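Local coordinates for protein ORF14 (Streptomyces clavuligerus, PDB 2WPX) that is probably an acyltransferase built from two GNAT units in tandem, binds acetyl-CoA and belongs to the clavulanic acid biosynthesis pathway, at residues 44-49 against 230-234; 52-56 against 221-227; 179-185 against 237-243; 250-254 against 284-288. All coordinates share one frame; numbering follows the deposited sequence.

Interactions 1 and 2 join the two halves of the tandem: helix 43-51 and the loop after it lie in the first GNAT sequence range, helix 222-230 and the loop after it in the second. Their centres are about 12 Å apart and they touch, interaction 2 being nested along the chain inside the loop closed by interaction 1. Interactions 3 and 4, with centres about 10 Å apart, build the second unit around neighbouring strands 234-242 and 247-256. Interaction 3 crosses interaction 1 along the chain, 179-185 falling between 44-49 and 230-234 and 237-243 after both; their centres are about 29 Å apart. Interaction 4 closes last. All four lie away from the acetyl-CoA pocket of the first unit.

Interaction 1 of 4, residues 44-49 against 230-234; sequences VDMVGS and GRGRR
With chi1 at -178°, Asp45 carries its carboxylate to the far side of CB from the backbone N, where it meets two guanidinium groups: Arg231, whose chain bends at chi3 to turn NE back to the helix, and Arg233, whose chain runs extended from CG to NE. The two grips differ. Arg231 comes side-on with both nitrogens on one oxygen, NE at 2.8 Å and NH2 at 3.0 Å from Asp45 OD2, and the two flat groups are nearly coplanar, 23° apart. Arg233 is turned steeply, 76° between planes, and reaches from above the carboxylate, its NE 3.1 Å from Asp45 OD2 and its NH2 3.1 Å from Asp45 OD1. Ser49 CB lies over one face of the Arg231 guanidinium, toward its rim, while Arg231 CG lies 3.4 Å from Gly48 C. A water bridges the two segments, donating to Val44 O and to Gly230 O. On the arginine side, Gly232 has positive phi and ends helix 222-230 in a Schellman motif, which directs the chain from one arginine to the other. Four hydrogen bonds, three of them on OD2, therefore tie one carboxylate to two cations, an arrangement that would probably favour the ionised form of Asp45.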
# COMPACT_ATOMS: atom_id res chain seq x y z
N VAL A 44 -14.21 3.49 7.15
CA VAL A 44 -14.53 4.09 5.86
C VAL A 44 -13.67 3.50 4.75
O VAL A 44 -14.18 2.96 3.75
CB VAL A 44 -14.41 5.63 5.95
CG1 VAL A 44 -14.72 6.33 4.54
CG2 VAL A 44 -15.39 6.12 7.08
N ASP A 45 -12.35 3.58 4.93
CA ASP A 45 -11.40 2.95 4.00
C ASP A 45 -11.75 1.48 3.75
O ASP A 45 -11.89 1.02 2.60
CB ASP A 45 -10.00 3.10 4.57
CG ASP A 45 -8.92 2.55 3.69
OD1 ASP A 45 -7.88 2.17 4.25
OD2 ASP A 45 -9.09 2.52 2.45
N MET A 46 -11.91 0.71 4.83
CA MET A 46 -12.11 -0.74 4.66
C MET A 46 -13.39 -1.11 3.91
O MET A 46 -13.37 -1.93 3.01
CB MET A 46 -12.05 -1.50 5.98
CG MET A 46 -10.68 -1.52 6.65
SD MET A 46 -9.18 -1.90 5.69
CE MET A 46 -9.66 -3.29 4.83
N VAL A 47 -14.49 -0.49 4.33
CA VAL A 47 -15.76 -0.82 3.77
C VAL A 47 -15.78 -0.35 2.33
O VAL A 47 -16.33 -1.03 1.47
CB VAL A 47 -16.95 -0.20 4.57
CG1 VAL A 47 -18.30 -0.43 3.78
CG2 VAL A 47 -17.01 -0.80 6.01
N GLY A 48 -15.16 0.78 2.05
CA GLY A 48 -15.09 1.20 0.67
C GLY A 48 -14.19 0.26 -0.08
O GLY A 48 -14.36 0.12 -1.29
N SER A 49 -13.23 -0.38 0.61
CA SER A 49 -12.35 -1.32 -0.10
C SER A 49 -13.11 -2.57 -0.61
O SER A 49 -12.57 -3.35 -1.43
CB SER A 49 -11.15 -1.76 0.73
OG SER A 49 -11.51 -2.77 1.66
N GLY A 230 -13.87 6.86 -2.95
CA GLY A 230 -14.86 5.93 -2.41
C GLY A 230 -14.41 5.35 -1.07
O GLY A 230 -15.22 5.01 -0.20
N ARG A 231 -13.11 5.22 -0.92
CA ARG A 231 -12.57 4.77 0.34
C ARG A 231 -12.37 5.94 1.34
O ARG A 231 -11.89 5.73 2.41
CB ARG A 231 -11.29 3.96 0.08
CG ARG A 231 -11.69 2.58 -0.51
CD ARG A 231 -10.51 1.79 -1.09
NE ARG A 231 -9.49 1.59 -0.11
CZ ARG A 231 -8.44 0.78 -0.28
NH1 ARG A 231 -8.36 0.06 -1.41
NH2 ARG A 231 -7.53 0.67 0.67
N GLY A 232 -12.80 7.14 0.99
CA GLY A 232 -12.71 8.28 1.91
C GLY A 232 -11.28 8.81 2.06
O GLY A 232 -10.97 9.52 3.03
N ARG A 233 -10.40 8.40 1.14
CA ARG A 233 -9.02 8.85 1.14
C ARG A 233 -8.87 10.17 0.38
O ARG A 233 -9.43 10.34 -0.71
CB ARG A 233 -8.11 7.80 0.47
CG ARG A 233 -7.84 6.63 1.38
CD ARG A 233 -7.11 5.55 0.68
NE ARG A 233 -6.77 4.48 1.62
CZ ARG A 233 -5.63 4.46 2.29
NH1 ARG A 233 -4.75 5.44 2.12
NH2 ARG A 233 -5.36 3.48 3.11
N ARG A 234 -8.07 11.05 0.95
CA ARG A 234 -7.76 12.35 0.42
C ARG A 234 -6.27 12.34 0.00
O ARG A 234 -5.46 11.67 0.65
CB ARG A 234 -7.81 13.26 1.64
CG ARG A 234 -8.40 14.52 1.49
CD ARG A 234 -9.20 14.83 2.76
NE ARG A 234 -8.55 14.95 4.07
CZ ARG A 234 -9.00 14.33 5.19
NH1 ARG A 234 -10.01 13.45 5.13
NH2 ARG A 234 -8.44 14.55 6.37
O HOH W 1 -16.36 4.01 2.29

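Interaction 2 of 4, residues 52-56 against 221-227; sequences FAPPA and ARQFETM
The seam between the two GNAT units is continued here by the loop joining helix 43-51 to strand 57-66, which runs in extended form across the first turns of helix 222-230. Its hydrophobic centre is a CH-pi contact: Pro55 CG sits squarely over the middle of the Phe224 ring, 3.7 Å from the centroid and 0° off the ring normal. Pro55 CD completes the cover, 3.5 Å from Phe224 CE1, with proline and phenylalanine crossing at about a right angle. The same Pro55 CG also packs 3.7 Å from Gln223 CB, so the ring of Pro55 is held between two successive helical residues. One turn further on, Met227 fills the other end of the contact. Its CG stands anti to the backbone N (chi1 168°), which sends the thioether across the loop: CG comes 3.4 Å from Phe52 O, and SD lies 3.6 Å from Pro54 CA and 3.8 Å from Pro54 CB. No direct hydrogen bond joins the segments, and the polar link goes through solvent. The extended chain of Gln223 brings its amide beside the loop, where a single water donates to Ala53 O and accepts from Gln223 NE2 at 3.1 Å.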
# COMPACT_ATOMS: atom_id res chain seq x y z
N PHE A 52 -15.12 -0.72 -4.06
CA PHE A 52 -14.35 0.03 -5.04
C PHE A 52 -12.97 -0.56 -5.17
O PHE A 52 -12.12 -0.33 -4.33
CB PHE A 52 -14.22 1.48 -4.61
CG PHE A 52 -15.52 2.12 -4.31
CD1 PHE A 52 -15.88 2.39 -3.01
CD2 PHE A 52 -16.39 2.47 -5.33
CE1 PHE A 52 -17.13 3.03 -2.74
CE2 PHE A 52 -17.59 3.08 -5.07
CZ PHE A 52 -17.97 3.36 -3.77
N ALA A 53 -12.78 -1.34 -6.22
CA ALA A 53 -11.56 -2.03 -6.38
C ALA A 53 -10.67 -1.20 -7.29
O ALA A 53 -11.12 -0.27 -8.00
CB ALA A 53 -11.80 -3.45 -6.97
N PRO A 54 -9.37 -1.54 -7.27
CA PRO A 54 -8.41 -0.88 -8.13
C PRO A 54 -8.72 -1.29 -9.54
O PRO A 54 -9.46 -2.29 -9.79
CB PRO A 54 -7.05 -1.42 -7.72
CG PRO A 54 -7.32 -2.66 -6.77
CD PRO A 54 -8.80 -2.54 -6.35
N PRO A 55 -8.19 -0.50 -10.47
CA PRO A 55 -8.41 -0.63 -11.85
C PRO A 55 -8.18 -2.05 -12.37
O PRO A 55 -7.22 -2.72 -11.99
CB PRO A 55 -7.40 0.36 -12.43
CG PRO A 55 -7.38 1.43 -11.35
CD PRO A 55 -7.38 0.69 -10.15
N ALA A 56 -9.08 -2.44 -13.27
CA ALA A 56 -8.98 -3.71 -13.95
C ALA A 56 -8.66 -4.78 -12.94
O ALA A 56 -7.83 -5.61 -13.17
CB ALA A 56 -7.88 -3.65 -15.02
N ALA A 221 -4.78 6.58 -14.61
CA ALA A 221 -6.00 5.83 -14.40
C ALA A 221 -6.84 6.53 -13.36
O ALA A 221 -6.58 6.45 -12.19
CB ALA A 221 -5.68 4.45 -13.96
N ARG A 222 -7.86 7.22 -13.84
CA ARG A 222 -8.78 7.94 -13.05
C ARG A 222 -9.48 7.07 -12.02
O ARG A 222 -10.00 7.55 -11.03
CB ARG A 222 -9.82 8.52 -13.98
CG ARG A 222 -9.84 9.98 -14.12
CD ARG A 222 -8.69 10.73 -14.74
NE ARG A 222 -8.50 11.80 -13.79
CZ ARG A 222 -7.88 12.96 -13.95
NH1 ARG A 222 -7.35 13.37 -15.09
NH2 ARG A 222 -7.81 13.74 -12.89
N GLN A 223 -9.50 5.76 -12.27
CA GLN A 223 -10.18 4.86 -11.38
C GLN A 223 -9.44 4.72 -10.05
O GLN A 223 -10.05 4.43 -9.04
CB GLN A 223 -10.38 3.50 -12.06
CG GLN A 223 -11.42 2.67 -11.38
CD GLN A 223 -11.75 1.36 -12.08
OE1 GLN A 223 -11.53 1.20 -13.27
NE2 GLN A 223 -12.29 0.43 -11.34
N PHE A 224 -8.12 4.93 -10.08
CA PHE A 224 -7.34 5.03 -8.87
C PHE A 224 -7.87 6.15 -7.99
O PHE A 224 -8.13 5.95 -6.81
CB PHE A 224 -5.87 5.28 -9.18
CG PHE A 224 -5.11 4.06 -9.52
CD1 PHE A 224 -5.02 3.01 -8.61
CD2 PHE A 224 -4.44 3.95 -10.75
CE1 PHE A 224 -4.30 1.83 -8.95
CE2 PHE A 224 -3.71 2.82 -11.06
CZ PHE A 224 -3.65 1.75 -10.18
N GLU A 225 -8.03 7.33 -8.58
CA GLU A 225 -8.62 8.46 -7.88
C GLU A 225 -10.03 8.15 -7.37
O GLU A 225 -10.33 8.49 -6.25
CB GLU A 225 -8.68 9.71 -8.77
CG GLU A 225 -7.35 10.18 -9.24
CD GLU A 225 -7.38 11.48 -10.01
OE1 GLU A 225 -6.39 12.19 -9.93
OE2 GLU A 225 -8.40 11.78 -10.70
N THR A 226 -10.88 7.54 -8.20
CA THR A 226 -12.25 7.26 -7.76
C THR A 226 -12.30 6.19 -6.65
O THR A 226 -13.14 6.31 -5.75
CB THR A 226 -13.25 6.92 -8.90
OG1 THR A 226 -12.98 5.61 -9.44
CG2 THR A 226 -13.16 7.96 -10.00
N MET A 227 -11.39 5.21 -6.72
CA MET A 227 -11.28 4.18 -5.69
C MET A 227 -10.95 4.81 -4.32
O MET A 227 -11.58 4.48 -3.32
CB MET A 227 -10.26 3.10 -6.09
CG MET A 227 -9.86 2.16 -4.98
SD MET A 227 -8.34 1.28 -5.31
CE MET A 227 -7.18 2.65 -5.15
O HOH W 2 -13.26 0.91 -8.39

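Interaction 3 of 4, residues 179-185 against 237-243; sequences GYSLVTW and HTGAVHD
Trp185 and His237 form an offset stack, centroids 4.1 Å apart and planes at 15°: the imidazole is displaced toward the NE1/CD1 side of the pyrrole ring, and His237 CB lies over its centre, 3.3 Å from the centroid. Val183 CG1 sits in plane at the indole edge. Trp185 CG stands between its backbone N and carbonyl carbon (chi1 67°), which brings the indole to His237. At the imidazole edge, His237 ND1 gives a bent bond to Trp185 O at 3.2 Å and a weak one to Gly186 O; with the stack, the former helps orient the ring. Tyr180 and His242 meet obliquely, planes at 52°, with His242 CD2 over the tyrosine face, 3.6 Å from Tyr180 CZ. Between them runs regular antiparallel pairing, Ser181 with Val241 and Val183 with Gly239 as hydrogen-bonded pairs. Asp243, just past the pair Tyr180-His242, turns back so that OD2 accepts, through its syn lone pair, from Ser181 OG at 2.9 Å. Strand 180-185 is the outermost strand, next to 234-242. Leu182, Thr184 and Thr238 point to helix 280-295, whereas Val183, Trp185 and Val241 face Tyr193 of helix 191-199, so helices cover the strand pair on both faces.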
# COMPACT_ATOMS: atom_id res chain seq x y z
N GLY A 179 15.14 27.65 -13.35
CA GLY A 179 14.56 26.84 -14.42
C GLY A 179 13.33 26.07 -13.97
O GLY A 179 12.59 25.52 -14.84
N TYR A 180 13.08 25.99 -12.66
CA TYR A 180 11.93 25.16 -12.17
C TYR A 180 10.80 25.91 -11.48
O TYR A 180 11.02 26.98 -10.98
CB TYR A 180 12.41 24.01 -11.28
CG TYR A 180 13.36 23.09 -12.01
CD1 TYR A 180 14.73 23.38 -12.08
CD2 TYR A 180 12.88 21.95 -12.67
CE1 TYR A 180 15.60 22.55 -12.78
CE2 TYR A 180 13.72 21.13 -13.37
CZ TYR A 180 15.08 21.43 -13.42
OH TYR A 180 15.93 20.58 -14.10
N SER A 181 9.59 25.36 -11.46
CA SER A 181 8.63 25.88 -10.49
C SER A 181 7.80 24.80 -9.85
O SER A 181 7.50 23.77 -10.45
CB SER A 181 7.75 26.96 -11.09
OG SER A 181 7.35 26.53 -12.34
N LEU A 182 7.42 25.05 -8.60
CA LEU A 182 6.62 24.11 -7.83
C LEU A 182 5.17 24.29 -8.16
O LEU A 182 4.70 25.41 -8.20
CB LEU A 182 6.80 24.46 -6.37
CG LEU A 182 8.16 23.92 -5.98
CD1 LEU A 182 8.23 23.96 -4.48
CD2 LEU A 182 8.30 22.47 -6.45
N VAL A 183 4.46 23.19 -8.41
CA VAL A 183 2.97 23.21 -8.45
C VAL A 183 2.38 22.19 -7.42
O VAL A 183 3.03 21.17 -7.08
CB VAL A 183 2.45 22.92 -9.90
CG1 VAL A 183 2.73 21.46 -10.30
CG2 VAL A 183 0.95 23.23 -10.07
N THR A 184 1.16 22.45 -6.95
CA THR A 184 0.47 21.57 -5.98
C THR A 184 -0.94 21.33 -6.45
O THR A 184 -1.55 22.19 -7.10
CB THR A 184 0.38 22.18 -4.55
OG1 THR A 184 -0.41 23.39 -4.58
CG2 THR A 184 1.76 22.48 -3.99
N TRP A 185 -1.48 20.17 -6.11
CA TRP A 185 -2.91 19.89 -6.33
C TRP A 185 -3.39 18.78 -5.37
O TRP A 185 -2.58 17.99 -4.85
CB TRP A 185 -3.12 19.49 -7.78
CG TRP A 185 -2.52 18.21 -8.18
CD1 TRP A 185 -3.02 16.97 -7.98
CD2 TRP A 185 -1.29 18.02 -8.91
NE1 TRP A 185 -2.23 16.02 -8.55
CE2 TRP A 185 -1.15 16.64 -9.12
CE3 TRP A 185 -0.31 18.89 -9.40
CZ2 TRP A 185 -0.07 16.09 -9.79
CZ3 TRP A 185 0.76 18.35 -10.07
CH2 TRP A 185 0.88 16.96 -10.26
N HIS A 237 -0.61 16.62 -3.56
CA HIS A 237 0.43 16.51 -4.61
C HIS A 237 1.25 17.79 -4.76
O HIS A 237 0.71 18.88 -4.70
CB HIS A 237 -0.19 16.18 -5.96
CG HIS A 237 -1.00 14.94 -5.95
ND1 HIS A 237 -2.33 14.91 -5.56
CD2 HIS A 237 -0.68 13.65 -6.26
CE1 HIS A 237 -2.79 13.68 -5.65
NE2 HIS A 237 -1.82 12.90 -6.09
N THR A 238 2.55 17.62 -4.91
CA THR A 238 3.46 18.67 -5.33
C THR A 238 4.21 18.17 -6.56
O THR A 238 4.64 17.03 -6.62
CB THR A 238 4.46 19.01 -4.25
OG1 THR A 238 3.74 19.45 -3.08
CG2 THR A 238 5.44 20.13 -4.75
N GLY A 239 4.32 19.03 -7.56
CA GLY A 239 5.02 18.70 -8.79
C GLY A 239 6.06 19.75 -9.14
O GLY A 239 5.99 20.90 -8.72
N ALA A 240 7.10 19.33 -9.86
CA ALA A 240 8.09 20.30 -10.26
C ALA A 240 8.04 20.41 -11.76
O ALA A 240 8.11 19.40 -12.45
CB ALA A 240 9.46 19.88 -9.82
N VAL A 241 7.89 21.64 -12.25
CA VAL A 241 7.86 21.82 -13.70
C VAL A 241 9.13 22.43 -14.19
O VAL A 241 9.62 23.37 -13.59
CB VAL A 241 6.65 22.68 -14.18
CG1 VAL A 241 6.76 22.90 -15.70
CG2 VAL A 241 5.32 21.97 -13.86
N HIS A 242 9.67 21.92 -15.29
CA HIS A 242 10.82 22.55 -15.95
C HIS A 242 10.37 23.61 -16.95
O HIS A 242 9.93 23.27 -18.06
CB HIS A 242 11.74 21.50 -16.56
CG HIS A 242 12.99 22.08 -17.19
ND1 HIS A 242 13.22 22.08 -18.55
CD2 HIS A 242 14.10 22.65 -16.63
CE1 HIS A 242 14.41 22.62 -18.80
NE2 HIS A 242 14.94 23.01 -17.66
N ASP A 243 10.52 24.90 -16.60
CA ASP A 243 9.91 25.98 -17.41
C ASP A 243 10.30 25.94 -18.90
O ASP A 243 9.46 26.17 -19.77
CB ASP A 243 10.16 27.39 -16.84
CG ASP A 243 9.84 27.51 -15.31
OD1 ASP A 243 10.48 28.38 -14.67
OD2 ASP A 243 8.97 26.80 -14.75

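Interaction 4 of 4, residues 250-254 against 284-288; sequences GYTSV and LKLAN
Strand 250-254 and helix 284-288 run the same general way but at 42°, their axes 8.2 Å from each other at closest approach. The nearest CA atoms are those of Thr252 and Leu284, 6.4 Å apart, followed by Ser253 and Asn288; the second pair lies one helical turn further along. The strand alternates in the usual way: Thr252 and Val254 point to the helix, while Tyr251 and Ser253 point away from it. From the helix, Leu284 and Asn288, one turn apart, point back.

Leu284 reaches the backbone itself. Its CD1 lies 3.4 Å from Gly250 C and 3.3 Å from Tyr251 N, an approach that depends on Gly250 having no side chain on this face. Thr252 carries the middle of the contact through its methyl: CG2 is 3.5 Å from Leu284 O and 3.6 Å from Asn288 CB, packed against both helical residues. With OG1 opposite the backbone N about the CA-CB bond (chi1 -173°), its hydroxyl is directed elsewhere and hydrogen-bonds Thr269 OG1 on strand 263-271, which also receives Lys285 NZ. Leu284 also touches Thr238 and Ala240 on strand 234-242, so the helix spans more than one strand.

The arrangement is a helix laid on one face of a beta-sheet. Strands 263-271 and 301-307, parallel neighbours, are joined through helix 280-295, consistent with the beta-alpha-beta crossover at the heart of the GNAT fold.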
# COMPACT_ATOMS: atom_id res chain seq x y z
N GLY A 250 9.21 16.25 -11.97
CA GLY A 250 9.06 15.46 -10.77
C GLY A 250 7.73 15.65 -10.08
O GLY A 250 7.03 16.67 -10.26
N TYR A 251 7.39 14.65 -9.25
CA TYR A 251 6.28 14.83 -8.38
C TYR A 251 6.20 13.79 -7.28
O TYR A 251 6.95 12.83 -7.24
CB TYR A 251 5.02 14.89 -9.20
CG TYR A 251 4.24 13.64 -9.19
CD1 TYR A 251 4.80 12.46 -9.61
CD2 TYR A 251 2.94 13.64 -8.77
CE1 TYR A 251 4.06 11.30 -9.58
CE2 TYR A 251 2.20 12.51 -8.75
CZ TYR A 251 2.77 11.34 -9.14
OH TYR A 251 2.00 10.21 -9.11
N THR A 252 5.26 13.99 -6.38
CA THR A 252 5.19 13.24 -5.19
C THR A 252 3.78 13.37 -4.60
O THR A 252 3.05 14.27 -4.97
CB THR A 252 6.25 13.74 -4.18
OG1 THR A 252 6.29 12.87 -3.05
CG2 THR A 252 5.93 15.13 -3.69
N SER A 253 3.40 12.48 -3.70
CA SER A 253 2.06 12.51 -3.09
C SER A 253 2.03 11.94 -1.66
O SER A 253 2.79 11.03 -1.33
CB SER A 253 1.09 11.68 -3.92
OG SER A 253 1.67 10.40 -4.08
N VAL A 254 1.11 12.50 -0.86
CA VAL A 254 0.63 11.93 0.38
C VAL A 254 -0.89 11.56 0.25
O VAL A 254 -1.72 12.27 -0.40
CB VAL A 254 0.90 12.86 1.60
CG1 VAL A 254 0.31 12.28 2.87
CG2 VAL A 254 2.41 13.04 1.82
N LEU A 284 10.73 18.26 -3.36
CA LEU A 284 9.39 17.74 -3.50
C LEU A 284 8.81 17.15 -2.17
O LEU A 284 7.71 17.50 -1.78
CB LEU A 284 9.34 16.76 -4.68
CG LEU A 284 9.32 17.42 -6.06
CD1 LEU A 284 9.32 16.36 -7.14
CD2 LEU A 284 8.11 18.38 -6.27
N LYS A 285 9.54 16.30 -1.47
CA LYS A 285 8.98 15.73 -0.23
C LYS A 285 8.73 16.76 0.84
O LYS A 285 7.70 16.70 1.54
CB LYS A 285 9.83 14.60 0.35
CG LYS A 285 9.87 13.39 -0.50
CD LYS A 285 10.93 12.49 0.06
CE LYS A 285 10.52 11.03 -0.05
NZ LYS A 285 10.92 10.66 -1.39
N LEU A 286 9.65 17.72 0.96
CA LEU A 286 9.54 18.73 1.99
C LEU A 286 8.45 19.71 1.63
O LEU A 286 7.67 20.09 2.51
CB LEU A 286 10.84 19.46 2.22
CG LEU A 286 11.80 18.63 3.05
CD1 LEU A 286 13.12 19.33 2.93
CD2 LEU A 286 11.37 18.59 4.51
N ALA A 287 8.37 20.13 0.37
CA ALA A 287 7.28 21.04 -0.02
C ALA A 287 5.93 20.33 0.13
O ALA A 287 4.99 20.92 0.63
CB ALA A 287 7.46 21.58 -1.50
N ASN A 288 5.83 19.07 -0.32
CA ASN A 288 4.55 18.34 -0.15
C ASN A 288 4.18 18.08 1.31
O ASN A 288 3.01 18.10 1.66
CB ASN A 288 4.56 17.01 -0.90
CG ASN A 288 3.16 16.61 -1.41
OD1 ASN A 288 2.79 15.42 -1.38
ND2 ASN A 288 2.39 17.60 -1.90